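Nicotinate-nucleotide--dimethylbenzimidazole phosphoribosyltransferase (Thermus thermophilus HB8, PDB 1WX1) probably catalyses the synthesis of alpha-ribazole 5'-phosphate from nicotinate mononucleotide and 5,6-dimethylbenzimidazole, a step in cobalamin biosynthesis. Local coordinates at residues V40-G45 / R320-A325; E27-R32 / H271-H276. All coordinates share one frame; numbering follows the deposited sequence.

Contact 1 of 2, residues V40-G45 / R320-A325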
# COMPACT_ATOMS: atom_id res chain seq x y z
N VAL A 40 17.90 -12.86 10.03
CA VAL A 40 16.91 -13.66 9.30
C VAL A 40 15.50 -13.20 9.65
O VAL A 40 14.58 -13.35 8.86
CB VAL A 40 17.05 -15.17 9.60
CG1 VAL A 40 15.93 -15.94 8.94
CG2 VAL A 40 18.40 -15.66 9.09
N LYS A 41 15.34 -12.63 10.84
CA LYS A 41 14.05 -12.11 11.27
C LYS A 41 14.19 -10.60 11.47
O LYS A 41 14.38 -10.12 12.58
CB LYS A 41 13.60 -12.79 12.57
CG LYS A 41 13.27 -14.27 12.40
CD LYS A 41 12.65 -14.87 13.65
CE LYS A 41 12.33 -16.35 13.46
NZ LYS A 41 11.60 -16.92 14.63
N PRO A 42 14.09 -9.84 10.37
CA PRO A 42 14.21 -8.38 10.40
C PRO A 42 13.11 -7.74 11.24
O PRO A 42 12.01 -8.29 11.37
CB PRO A 42 14.09 -7.97 8.93
CG PRO A 42 14.18 -9.25 8.15
CD PRO A 42 13.61 -10.29 9.05
N GLU A 43 13.42 -6.58 11.80
CA GLU A 43 12.46 -5.84 12.61
C GLU A 43 12.58 -4.36 12.26
O GLU A 43 13.68 -3.82 12.15
CB GLU A 43 12.74 -6.06 14.10
CG GLU A 43 12.62 -7.53 14.52
CD GLU A 43 12.74 -7.71 16.02
OE1 GLU A 43 11.90 -7.16 16.76
OE2 GLU A 43 13.67 -8.42 16.47
N LEU A 44 11.44 -3.71 12.08
CA LEU A 44 11.40 -2.29 11.76
C LEU A 44 10.48 -1.58 12.73
O LEU A 44 9.60 -2.20 13.33
CB LEU A 44 10.89 -2.07 10.33
CG LEU A 44 11.82 -2.49 9.19
CD1 LEU A 44 11.11 -2.27 7.86
CD2 LEU A 44 13.11 -1.68 9.25
N GLY A 45 10.70 -0.29 12.90
CA GLY A 45 9.86 0.46 13.81
C GLY A 45 9.64 1.86 13.28
O GLY A 45 9.17 2.06 12.16
N ARG A 320 7.84 -8.50 8.97
CA ARG A 320 7.16 -9.45 9.85
C ARG A 320 6.88 -10.81 9.22
O ARG A 320 6.65 -11.79 9.92
CB ARG A 320 5.83 -8.86 10.34
CG ARG A 320 5.97 -7.58 11.16
CD ARG A 320 6.86 -7.79 12.38
NE ARG A 320 6.41 -8.91 13.21
CZ ARG A 320 6.97 -9.24 14.37
NH1 ARG A 320 7.99 -8.54 14.84
NH2 ARG A 320 6.51 -10.28 15.07
N ILE A 321 6.91 -10.89 7.89
CA ILE A 321 6.66 -12.17 7.22
C ILE A 321 7.60 -13.24 7.75
O ILE A 321 7.18 -14.37 8.01
CB ILE A 321 6.85 -12.06 5.69
CG1 ILE A 321 5.76 -11.18 5.08
CG2 ILE A 321 6.79 -13.45 5.06
CD1 ILE A 321 5.95 -10.90 3.60
N LEU A 322 8.87 -12.89 7.91
CA LEU A 322 9.87 -13.83 8.38
C LEU A 322 9.69 -14.21 9.85
O LEU A 322 10.38 -15.09 10.36
CB LEU A 322 11.27 -13.26 8.13
CG LEU A 322 11.65 -13.29 6.64
CD1 LEU A 322 12.79 -12.33 6.34
CD2 LEU A 322 12.03 -14.72 6.26
N HIS A 323 8.75 -13.55 10.52
CA HIS A 323 8.46 -13.85 11.92
C HIS A 323 7.34 -14.89 12.00
O HIS A 323 6.96 -15.33 13.08
CB HIS A 323 8.08 -12.57 12.66
CG HIS A 323 9.22 -11.63 12.86
ND1 HIS A 323 9.88 -11.50 14.07
CD2 HIS A 323 9.85 -10.79 12.01
CE1 HIS A 323 10.86 -10.63 13.95
NE2 HIS A 323 10.87 -10.18 12.71
N MET A 324 6.80 -15.27 10.84
CA MET A 324 5.75 -16.28 10.79
C MET A 324 6.39 -17.60 11.21
O MET A 324 7.61 -17.73 11.22
CB MET A 324 5.22 -16.46 9.37
CG MET A 324 4.29 -15.37 8.87
SD MET A 324 3.95 -15.63 7.12
CE MET A 324 3.01 -17.17 7.16
N ALA A 325 5.55 -18.57 11.55
CA ALA A 325 6.05 -19.88 11.93
C ALA A 325 6.24 -20.70 10.66
O ALA A 325 5.56 -20.47 9.66
CB ALA A 325 5.04 -20.58 12.84
O HOH W 1 8.92 -15.81 14.96
O HOH W 2 9.26 -5.85 13.57
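The imidazole of His323 lies between an aliphatic carbon of Lys41 and the guanidinium of Arg320. CB of Lys41 makes a CH-pi contact over one face, 4.0 Å from the ring centroid. On the opposite face, NH1 of Arg320 sits 3.6 Å above the ring plane. At the edge, NE2 of His323 donates a hydrogen bond to the Pro42 carbonyl O at 2.6 Å. That oxygen lies in the ring plane, but the donor sits above the carbonyl plane. CG of Glu43 touches the same edge, and its carboxylate forms a salt bridge with Arg39.

Leu322 packs against Val40 O and Pro42. Its CD1 meets Pro42 CD tightly at 3.5 Å. Val40 O is buried here without a polar partner in the model. Lys41 runs extended past the Leu322 carbonyl, which takes a hydrogen bond from Arg12. A water joins Lys41 NZ to His323 O.

The type I turn from Ile321 to Met324 joins the C-terminal part of helix 306-321 to the loop before strand 47-54. Arg320 bonds to Gln87 of the second subunit and His323 packs on it, so this contact forms part of the subunit interface. The Pro42 bond fixes the ring's rotation. Arg320 probably disfavours a cationic imidazole, while Glu43 would favour it, leaving the charge undecided.

Contact 2 of 2, residues E27-R32 / H271-H276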
# COMPACT_ATOMS: atom_id res chain seq x y z
N GLU A 27 7.51 -10.73 -0.42
CA GLU A 27 8.50 -11.71 -0.00
C GLU A 27 9.90 -11.24 -0.37
O GLU A 27 10.83 -11.36 0.42
CB GLU A 27 8.21 -13.08 -0.64
CG GLU A 27 6.82 -13.62 -0.30
CD GLU A 27 6.63 -15.07 -0.73
OE1 GLU A 27 5.49 -15.58 -0.62
OE2 GLU A 27 7.61 -15.70 -1.18
N GLU A 28 10.06 -10.68 -1.56
CA GLU A 28 11.36 -10.18 -2.00
C GLU A 28 11.79 -9.03 -1.09
O GLU A 28 12.96 -8.91 -0.73
CB GLU A 28 11.29 -9.70 -3.45
CG GLU A 28 12.66 -9.40 -4.06
CD GLU A 28 12.59 -9.13 -5.55
OE1 GLU A 28 11.84 -9.85 -6.25
OE2 GLU A 28 13.29 -8.21 -6.04
N VAL A 29 10.83 -8.18 -0.74
CA VAL A 29 11.10 -7.05 0.14
C VAL A 29 11.63 -7.56 1.48
O VAL A 29 12.64 -7.07 1.99
CB VAL A 29 9.80 -6.23 0.39
CG1 VAL A 29 10.07 -5.12 1.40
CG2 VAL A 29 9.30 -5.63 -0.93
N ALA A 30 10.96 -8.56 2.04
CA ALA A 30 11.36 -9.15 3.31
C ALA A 30 12.80 -9.66 3.25
O ALA A 30 13.60 -9.42 4.16
CB ALA A 30 10.42 -10.30 3.69
N LEU A 31 13.13 -10.37 2.18
CA LEU A 31 14.47 -10.92 2.02
C LEU A 31 15.52 -9.83 1.95
O LEU A 31 16.61 -9.96 2.52
CB LEU A 31 14.54 -11.78 0.76
CG LEU A 31 13.58 -12.97 0.71
CD1 LEU A 31 13.73 -13.69 -0.63
CD2 LEU A 31 13.88 -13.91 1.86
N ARG A 32 15.21 -8.74 1.25
CA ARG A 32 16.16 -7.65 1.15
C ARG A 32 16.36 -7.00 2.51
O ARG A 32 17.49 -6.69 2.90
CB ARG A 32 15.68 -6.61 0.13
CG ARG A 32 15.61 -7.13 -1.30
CD ARG A 32 15.25 -6.01 -2.28
NE ARG A 32 16.24 -4.94 -2.24
CZ ARG A 32 16.00 -3.68 -2.58
NH1 ARG A 32 14.79 -3.32 -2.99
NH2 ARG A 32 16.97 -2.78 -2.49
N HIS A 271 20.17 -0.73 -1.08
CA HIS A 271 19.43 -0.28 0.10
C HIS A 271 18.13 0.45 -0.25
O HIS A 271 17.36 0.81 0.64
CB HIS A 271 20.29 0.68 0.93
CG HIS A 271 21.36 -0.01 1.72
ND1 HIS A 271 21.42 0.05 3.10
CD2 HIS A 271 22.42 -0.75 1.33
CE1 HIS A 271 22.47 -0.62 3.52
NE2 HIS A 271 23.10 -1.12 2.47
N LEU A 272 17.90 0.65 -1.55
CA LEU A 272 16.71 1.37 -2.01
C LEU A 272 15.46 0.53 -2.24
O LEU A 272 15.52 -0.58 -2.77
CB LEU A 272 17.02 2.11 -3.32
CG LEU A 272 18.06 3.23 -3.34
CD1 LEU A 272 18.16 3.81 -4.75
CD2 LEU A 272 17.68 4.31 -2.34
N PHE A 273 14.33 1.11 -1.86
CA PHE A 273 13.02 0.50 -2.04
C PHE A 273 12.15 1.58 -2.69
O PHE A 273 12.07 2.70 -2.19
CB PHE A 273 12.43 0.10 -0.69
CG PHE A 273 13.15 -1.04 -0.03
CD1 PHE A 273 12.74 -2.36 -0.25
CD2 PHE A 273 14.28 -0.81 0.75
CE1 PHE A 273 13.45 -3.43 0.31
CE2 PHE A 273 14.99 -1.87 1.32
CZ PHE A 273 14.57 -3.18 1.10
N ALA A 274 11.51 1.24 -3.80
CA ALA A 274 10.67 2.21 -4.48
C ALA A 274 9.30 2.25 -3.82
O ALA A 274 8.51 1.30 -3.93
CB ALA A 274 10.53 1.85 -5.97
N GLY A 275 9.02 3.34 -3.12
CA GLY A 275 7.75 3.49 -2.44
C GLY A 275 6.54 3.42 -3.35
O GLY A 275 5.59 2.69 -3.08
N HIS A 276 6.57 4.17 -4.45
CA HIS A 276 5.45 4.17 -5.38
C HIS A 276 5.88 4.58 -6.78
O HIS A 276 7.05 4.86 -7.03
CB HIS A 276 4.35 5.12 -4.91
CG HIS A 276 4.69 6.57 -5.07
ND1 HIS A 276 3.80 7.49 -5.56
CD2 HIS A 276 5.83 7.25 -4.80
CE1 HIS A 276 4.37 8.68 -5.60
NE2 HIS A 276 5.60 8.56 -5.14
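Helix 27-32 and strand 272-274 run nearly antiparallel, at 160°, with their axes 10.7 Å apart at closest approach. Arg32 reaches across from the helix to the strand. Its CB points toward the strand, and the chain bends at chi3 (60°), which helps turn the guanidinium onto the Phe273 ring.

The two flat groups form a stack with cation-pi character. CZ of Arg32 lies 4.1 Å from the ring centroid, over the face, and the planes are about 22° apart. NH1 is offset toward the rim, 3.6 Å from Phe273 CD1. CB of Arg32 also touches the ring, at CZ of Phe273. The two side chains come from opposite directions and overlap.

The end of the guanidinium grips a single atom, the carbonyl O of Leu272. NH1 donates to this O at 2.8 Å and NH2 donates to it at 2.6 Å. Both bonds are bent, as expected when two nitrogens of one group share an acceptor. The oxygen lies near the guanidinium plane. NH2 also bonds to the carbonyl O of Asp270, just before the strand.

Val29 adds an apolar contact one helical turn back. Its CG1 meets Phe273 CE1 at 3.9 Å. Leu33 and Leu36 of the same helix also pack on Phe273.

Strand 272-274 is the outermost strand on its side of the parallel sheet within this chain. Arg32 therefore fastens helix 24-37 to this sheet margin. The carbonyls of Asp270 and Leu272 and the aromatic face together probably stabilise its positive charge at this largely buried contact.

The two contacts lie on the same side of the chain's centre, with their own centres about 14 Å apart. They interleave along the sequence: helix 24-37 carries the first segment of contact 2 and leads into the loop of contact 1. They meet at Ala30, whose carbonyl O is 3.7 Å from Leu322 CD1 and 4.0 Å from Pro42 CG. Both meetings are van der Waals packing. The centre of contact 1 is about 25 Å from the centre of the chain, that of contact 2 about 14 Å. Contact 1 also meets the second subunit, whereas contact 2 is buried within one chain. Both lie away from Glu304, the predicted proton acceptor.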